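Local coordinates for protein glutathione S-transferase (Vibrio parahaemolyticus, PDB 7MIQ) that probably conjugates glutathione to electrophilic compounds as a Gtt2-class glutathione S-transferase, at residues V15-K20 with G167-G172; E140-L145 with I180-K185. All blocks are in the same frame, centred on the assembly; numbering follows the deposited sequence.

How the interactions relate
Interaction 1 joins the thioredoxin-like N-terminal domain to the helical C-terminal domain. Interaction 2 lies wholly within the helical domain. Their centres are 18 Å apart. Helix 162-177 connects them: it meets helix 10-22 in interaction 1, while Phe170 and Ile171 face the residues of interaction 2. Ile171 CD1 lies 3.8 Å from Leu142 CD2, and Ile171 CG2 is 3.6 Å from Phe183 CE1. Phe170 CZ also reaches Leu142 CD2, at 3.9 Å. The centre of interaction 1 is about 5 Å from the centre of the chain, that of interaction 2 about 17 Å. Neither contact is touched by the second subunit.

Interaction 1 of 2, residues V15-K20 with G167-G172; sequences VSIFLK and GYIFIG
Ile17 reaches from helix 10-22 to Tyr168 and Ile169 of helix 162-177. It has the most surface buried here, and its CD1 makes both contacts. Ile17 CD1 lies 4.1 Å from Tyr168 CE2, approaching the ring obliquely. The two side chains cross at about a right angle. Ile17 CD1 is 4.5 Å from Ile169 CD1, a looser methyl-to-methyl approach. The backbones stay well apart, with 10.3 Å between Ile17 CA and Ile169 CA, and the side chains bridge that distance. The Ile17 chain is extended at its end (chi2 168°), which carries CD1 outward to the other helix.

No hydrogen bond crosses between the segments. The Tyr168 hydroxyl is instead hydrogen-bonded to the Ser205 hydroxyl, and its ring meets Phe202 edge-to-face. Phe202 also touches Ile17, so this one ring packs against a residue of each helix. All three touching residues are buried. Such an apolar meeting of an N-terminal helix with a C-terminal helix belongs to the domain interface of the glutathione S-transferase fold.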
loop_
_atom_site.group_PDB
_atom_site.type_symbol
_atom_site.label_atom_id
_atom_site.label_comp_id
_atom_site.label_asym_id
_atom_site.label_seq_id
_atom_site.Cartn_x
_atom_site.Cartn_y
_atom_site.Cartn_z
ATOM N N VAL A 15 2.960 5.664 -13.607
ATOM C CA VAL A 15 1.727 6.114 -14.246
ATOM C C VAL A 15 1.867 6.110 -15.762
ATOM O O VAL A 15 0.929 5.742 -16.480
ATOM C CB VAL A 15 1.341 7.507 -13.716
ATOM C CG1 VAL A 15 0.112 8.046 -14.456
ATOM C CG2 VAL A 15 1.089 7.447 -12.216
ATOM N N SER A 16 3.033 6.527 -16.273
ATOM C CA SER A 16 3.231 6.613 -17.719
ATOM C C SER A 16 3.094 5.250 -18.386
ATOM O O SER A 16 2.466 5.131 -19.445
ATOM C CB SER A 16 4.604 7.214 -18.035
ATOM O OG SER A 16 4.663 8.586 -17.695
ATOM N N ILE A 17 3.689 4.214 -17.792
ATOM C CA ILE A 17 3.593 2.873 -18.365
ATOM C C ILE A 17 2.151 2.380 -18.331
ATOM O O ILE A 17 1.652 1.799 -19.304
ATOM C CB ILE A 17 4.538 1.916 -17.618
ATOM C CG1 ILE A 17 5.996 2.339 -17.820
ATOM C CG2 ILE A 17 4.324 0.476 -18.072
ATOM C CD1 ILE A 17 6.959 1.627 -16.875
ATOM N N PHE A 18 1.461 2.606 -17.209
ATOM C CA PHE A 18 0.062 2.204 -17.087
ATOM C C PHE A 18 -0.798 2.882 -18.147
ATOM O O PHE A 18 -1.633 2.238 -18.793
ATOM C CB PHE A 18 -0.438 2.546 -15.683
ATOM C CG PHE A 18 -1.766 1.934 -15.333
ATOM C CD1 PHE A 18 -2.950 2.515 -15.755
ATOM C CD2 PHE A 18 -1.827 0.793 -14.550
ATOM C CE1 PHE A 18 -4.174 1.957 -15.418
ATOM C CE2 PHE A 18 -3.046 0.228 -14.207
ATOM C CZ PHE A 18 -4.220 0.809 -14.644
ATOM N N LEU A 19 -0.599 4.185 -18.343
ATOM C CA LEU A 19 -1.377 4.913 -19.338
ATOM C C LEU A 19 -1.130 4.363 -20.738
ATOM O O LEU A 19 -2.067 4.222 -21.532
ATOM C CB LEU A 19 -1.035 6.400 -19.264
ATOM C CG LEU A 19 -2.037 7.395 -19.843
ATOM C CD1 LEU A 19 -3.423 7.153 -19.270
ATOM C CD2 LEU A 19 -1.574 8.808 -19.545
ATOM N N LYS A 20 0.124 4.023 -21.053
ATOM C CA LYS A 20 0.413 3.430 -22.355
ATOM C C LYS A 20 -0.245 2.064 -22.506
ATOM O O LYS A 20 -0.759 1.737 -23.583
ATOM C CB LYS A 20 1.923 3.320 -22.570
ATOM C CG LYS A 20 2.584 4.591 -23.069
ATOM C CD LYS A 20 4.082 4.387 -23.255
ATOM C CE LYS A 20 4.752 5.643 -23.786
ATOM N NZ LYS A 20 6.235 5.500 -23.845
ATOM N N GLY A 167 6.587 -4.361 -10.165
ATOM C CA GLY A 167 7.733 -5.250 -10.048
ATOM C C GLY A 167 8.872 -4.853 -10.970
ATOM O O GLY A 167 10.046 -4.927 -10.595
ATOM N N TYR A 168 8.536 -4.430 -12.192
ATOM C CA TYR A 168 9.546 -3.972 -13.143
ATOM C C TYR A 168 10.325 -2.785 -12.590
ATOM O O TYR A 168 11.561 -2.759 -12.656
ATOM C CB TYR A 168 8.861 -3.632 -14.470
ATOM C CG TYR A 168 9.670 -2.853 -15.490
ATOM C CD1 TYR A 168 10.469 -3.505 -16.425
ATOM C CD2 TYR A 168 9.588 -1.466 -15.552
ATOM C CE1 TYR A 168 11.190 -2.786 -17.377
ATOM C CE2 TYR A 168 10.300 -0.746 -16.493
ATOM C CZ TYR A 168 11.097 -1.407 -17.402
ATOM O OH TYR A 168 11.793 -0.675 -18.336
ATOM N N ILE A 169 9.623 -1.805 -12.012
ATOM C CA ILE A 169 10.300 -0.663 -11.400
ATOM C C ILE A 169 11.169 -1.120 -10.233
ATOM O O ILE A 169 12.299 -0.643 -10.059
ATOM C CB ILE A 169 9.272 0.400 -10.961
ATOM C CG1 ILE A 169 8.541 0.980 -12.176
ATOM C CG2 ILE A 169 9.949 1.513 -10.160
ATOM C CD1 ILE A 169 9.450 1.698 -13.152
ATOM N N PHE A 170 10.662 -2.055 -9.422
ATOM C CA PHE A 170 11.432 -2.569 -8.290
ATOM C C PHE A 170 12.718 -3.243 -8.755
ATOM O O PHE A 170 13.805 -2.956 -8.238
ATOM C CB PHE A 170 10.570 -3.536 -7.467
ATOM C CG PHE A 170 11.362 -4.497 -6.609
ATOM C CD1 PHE A 170 12.265 -4.036 -5.662
ATOM C CD2 PHE A 170 11.188 -5.868 -6.745
ATOM C CE1 PHE A 170 12.989 -4.926 -4.877
ATOM C CE2 PHE A 170 11.906 -6.760 -5.966
ATOM C CZ PHE A 170 12.807 -6.288 -5.029
ATOM N N ILE A 171 12.617 -4.144 -9.735
ATOM C CA ILE A 171 13.815 -4.825 -10.221
ATOM C C ILE A 171 14.752 -3.837 -10.911
ATOM O O ILE A 171 15.979 -3.964 -10.809
ATOM C CB ILE A 171 13.425 -6.003 -11.138
ATOM C CG1 ILE A 171 12.738 -7.112 -10.330
ATOM C CG2 ILE A 171 14.642 -6.557 -11.877
ATOM C CD1 ILE A 171 13.540 -7.603 -9.124
ATOM N N GLY A 172 14.203 -2.830 -11.597
ATOM C CA GLY A 172 15.043 -1.764 -12.124
ATOM C C GLY A 172 15.838 -1.062 -11.040
ATOM O O GLY A 172 17.029 -0.780 -11.211
#

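Interaction 2 of 2, residues E140-L145 with I180-K185; sequences EFLPTL and IEVFEK
Leu142 on helix 127-151 faces Ile180 and Val182, where the chain passes from a turn into the short helix 182-185. The CA atoms of Leu142 and Val182 are 7.9 Å apart. Helix 127-151 is kinked at Pro143, whose N has no bond to the preceding turn. On the other side, Glu181 is the centre of an inverse gamma turn and holds the N-cap position. A weak bond from Val182 N to Ile180 O, 2.8 Å, spans this turn.

One methyl of Leu142 serves both partners. Leu142 CD1 lies 4.0 Å from Val182 CG2 and 4.1 Å from Ile180 CG2. The Leu142 side chain crosses that of Val182 at about a right angle and that of Ile180 obliquely. Leu142 has CG opposite its carbonyl carbon (chi1 -69°), and CD1 continues the extended chain (chi2 173°) to reach the two methyls. Ile189 of helix 187-196 touches both Leu142 and Val182, and Tyr186 also touches Leu142.

The contact is wholly aliphatic, with no hydrogen bond between the segments. Its cohesion therefore comes from van der Waals contact and the burial of apolar surface within the helical domain.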
loop_
_atom_site.group_PDB
_atom_site.type_symbol
_atom_site.label_atom_id
_atom_site.label_comp_id
_atom_site.label_asym_id
_atom_site.label_seq_id
_atom_site.Cartn_x
_atom_site.Cartn_y
_atom_site.Cartn_z
ATOM N N GLU A 140 16.600 -10.298 0.629
ATOM C CA GLU A 140 15.828 -11.386 1.222
ATOM C C GLU A 140 14.509 -11.611 0.493
ATOM O O GLU A 140 13.986 -12.732 0.498
ATOM C CB GLU A 140 15.575 -11.102 2.702
ATOM C CG GLU A 140 16.827 -11.178 3.563
ATOM C CD GLU A 140 16.591 -10.699 4.981
ATOM O OE1 GLU A 140 15.484 -10.191 5.262
ATOM O OE2 GLU A 140 17.512 -10.826 5.815
ATOM N N PHE A 141 13.955 -10.575 -0.137
ATOM C CA PHE A 141 12.693 -10.750 -0.847
ATOM C C PHE A 141 12.885 -11.374 -2.225
ATOM O O PHE A 141 11.971 -12.037 -2.727
ATOM C CB PHE A 141 11.964 -9.409 -0.970
ATOM C CG PHE A 141 10.714 -9.475 -1.806
ATOM C CD1 PHE A 141 9.663 -10.302 -1.442
ATOM C CD2 PHE A 141 10.588 -8.706 -2.951
ATOM C CE1 PHE A 141 8.511 -10.369 -2.208
ATOM C CE2 PHE A 141 9.436 -8.764 -3.722
ATOM C CZ PHE A 141 8.398 -9.599 -3.351
ATOM N N LEU A 142 14.051 -11.188 -2.843
ATOM C CA LEU A 142 14.255 -11.685 -4.203
ATOM C C LEU A 142 14.029 -13.187 -4.362
ATOM O O LEU A 142 13.422 -13.579 -5.375
ATOM C CB LEU A 142 15.657 -11.304 -4.693
ATOM C CG LEU A 142 15.931 -9.825 -4.948
ATOM C CD1 LEU A 142 17.408 -9.618 -5.247
ATOM C CD2 LEU A 142 15.068 -9.301 -6.088
ATOM N N PRO A 143 14.486 -14.067 -3.459
ATOM C CA PRO A 143 14.139 -15.491 -3.618
ATOM C C PRO A 143 12.643 -15.743 -3.612
ATOM O O PRO A 143 12.156 -16.586 -4.376
ATOM C CB PRO A 143 14.829 -16.158 -2.418
ATOM C CG PRO A 143 15.934 -15.246 -2.059
ATOM C CD PRO A 143 15.441 -13.863 -2.352
ATOM N N THR A 144 11.897 -15.029 -2.764
ATOM C CA THR A 144 10.446 -15.185 -2.738
ATOM C C THR A 144 9.829 -14.812 -4.080
ATOM O O THR A 144 8.919 -15.495 -4.567
ATOM C CB THR A 144 9.847 -14.330 -1.619
ATOM O OG1 THR A 144 10.430 -14.705 -0.367
ATOM C CG2 THR A 144 8.340 -14.514 -1.550
ATOM N N LEU A 145 10.311 -13.730 -4.692
ATOM C CA LEU A 145 9.800 -13.334 -6.000
ATOM C C LEU A 145 10.195 -14.336 -7.078
ATOM O O LEU A 145 9.392 -14.659 -7.960
ATOM C CB LEU A 145 10.306 -11.937 -6.359
ATOM C CG LEU A 145 9.778 -11.346 -7.665
ATOM C CD1 LEU A 145 8.257 -11.300 -7.656
ATOM C CD2 LEU A 145 10.366 -9.949 -7.885
ATOM N N ILE A 180 22.662 -4.791 -7.756
ATOM C CA ILE A 180 22.407 -6.184 -7.411
ATOM C C ILE A 180 22.296 -6.989 -8.697
ATOM O O ILE A 180 21.515 -6.642 -9.591
ATOM C CB ILE A 180 21.131 -6.319 -6.566
ATOM C CG1 ILE A 180 21.230 -5.452 -5.308
ATOM C CG2 ILE A 180 20.889 -7.775 -6.210
ATOM C CD1 ILE A 180 19.953 -5.395 -4.503
ATOM N N GLU A 181 23.074 -8.068 -8.795
ATOM C CA GLU A 181 23.058 -8.921 -9.987
ATOM C C GLU A 181 21.877 -9.891 -9.903
ATOM O O GLU A 181 22.021 -11.101 -9.719
ATOM C CB GLU A 181 24.386 -9.652 -10.138
ATOM C CG GLU A 181 25.562 -8.722 -10.387
ATOM C CD GLU A 181 26.818 -9.461 -10.797
ATOM O OE1 GLU A 181 26.797 -10.710 -10.828
ATOM O OE2 GLU A 181 27.827 -8.789 -11.095
ATOM N N VAL A 182 20.680 -9.323 -10.065
ATOM C CA VAL A 182 19.448 -10.092 -9.888
ATOM C C VAL A 182 19.360 -11.208 -10.919
ATOM O O VAL A 182 19.044 -12.358 -10.592
ATOM C CB VAL A 182 18.221 -9.166 -9.968
ATOM C CG1 VAL A 182 16.935 -9.980 -9.916
ATOM C CG2 VAL A 182 18.253 -8.135 -8.850
ATOM N N PHE A 183 19.654 -10.885 -12.180
ATOM C CA PHE A 183 19.362 -11.808 -13.269
ATOM C C PHE A 183 20.327 -12.984 -13.300
ATOM O O PHE A 183 19.959 -14.068 -13.764
ATOM C CB PHE A 183 19.377 -11.051 -14.593
ATOM C CG PHE A 183 18.388 -9.921 -14.641
ATOM C CD1 PHE A 183 17.163 -10.031 -13.993
ATOM C CD2 PHE A 183 18.685 -8.745 -15.308
ATOM C CE1 PHE A 183 16.251 -8.993 -14.022
ATOM C CE2 PHE A 183 17.771 -7.701 -15.342
ATOM C CZ PHE A 183 16.556 -7.828 -14.696
ATOM N N GLU A 184 21.558 -12.796 -12.817
ATOM C CA GLU A 184 22.479 -13.923 -12.700
ATOM C C GLU A 184 21.967 -14.947 -11.699
ATOM O O GLU A 184 22.059 -16.158 -11.930
ATOM C CB GLU A 184 23.869 -13.435 -12.285
ATOM C CG GLU A 184 24.553 -12.532 -13.292
ATOM C CD GLU A 184 24.876 -13.240 -14.588
ATOM O OE1 GLU A 184 25.709 -14.170 -14.565
ATOM O OE2 GLU A 184 24.288 -12.873 -15.627
ATOM N N LYS A 185 21.419 -14.477 -10.579
ATOM C CA LYS A 185 21.040 -15.356 -9.450
ATOM C C LYS A 185 19.591 -15.835 -9.519
ATOM O O LYS A 185 19.318 -16.868 -8.911
ATOM C CB LYS A 185 21.246 -14.596 -8.144
ATOM C CG LYS A 185 22.506 -13.745 -8.062
ATOM C CD LYS A 185 22.441 -12.714 -6.956
ATOM C CE LYS A 185 23.764 -12.513 -6.251
ATOM N NZ LYS A 185 23.968 -13.512 -5.175
#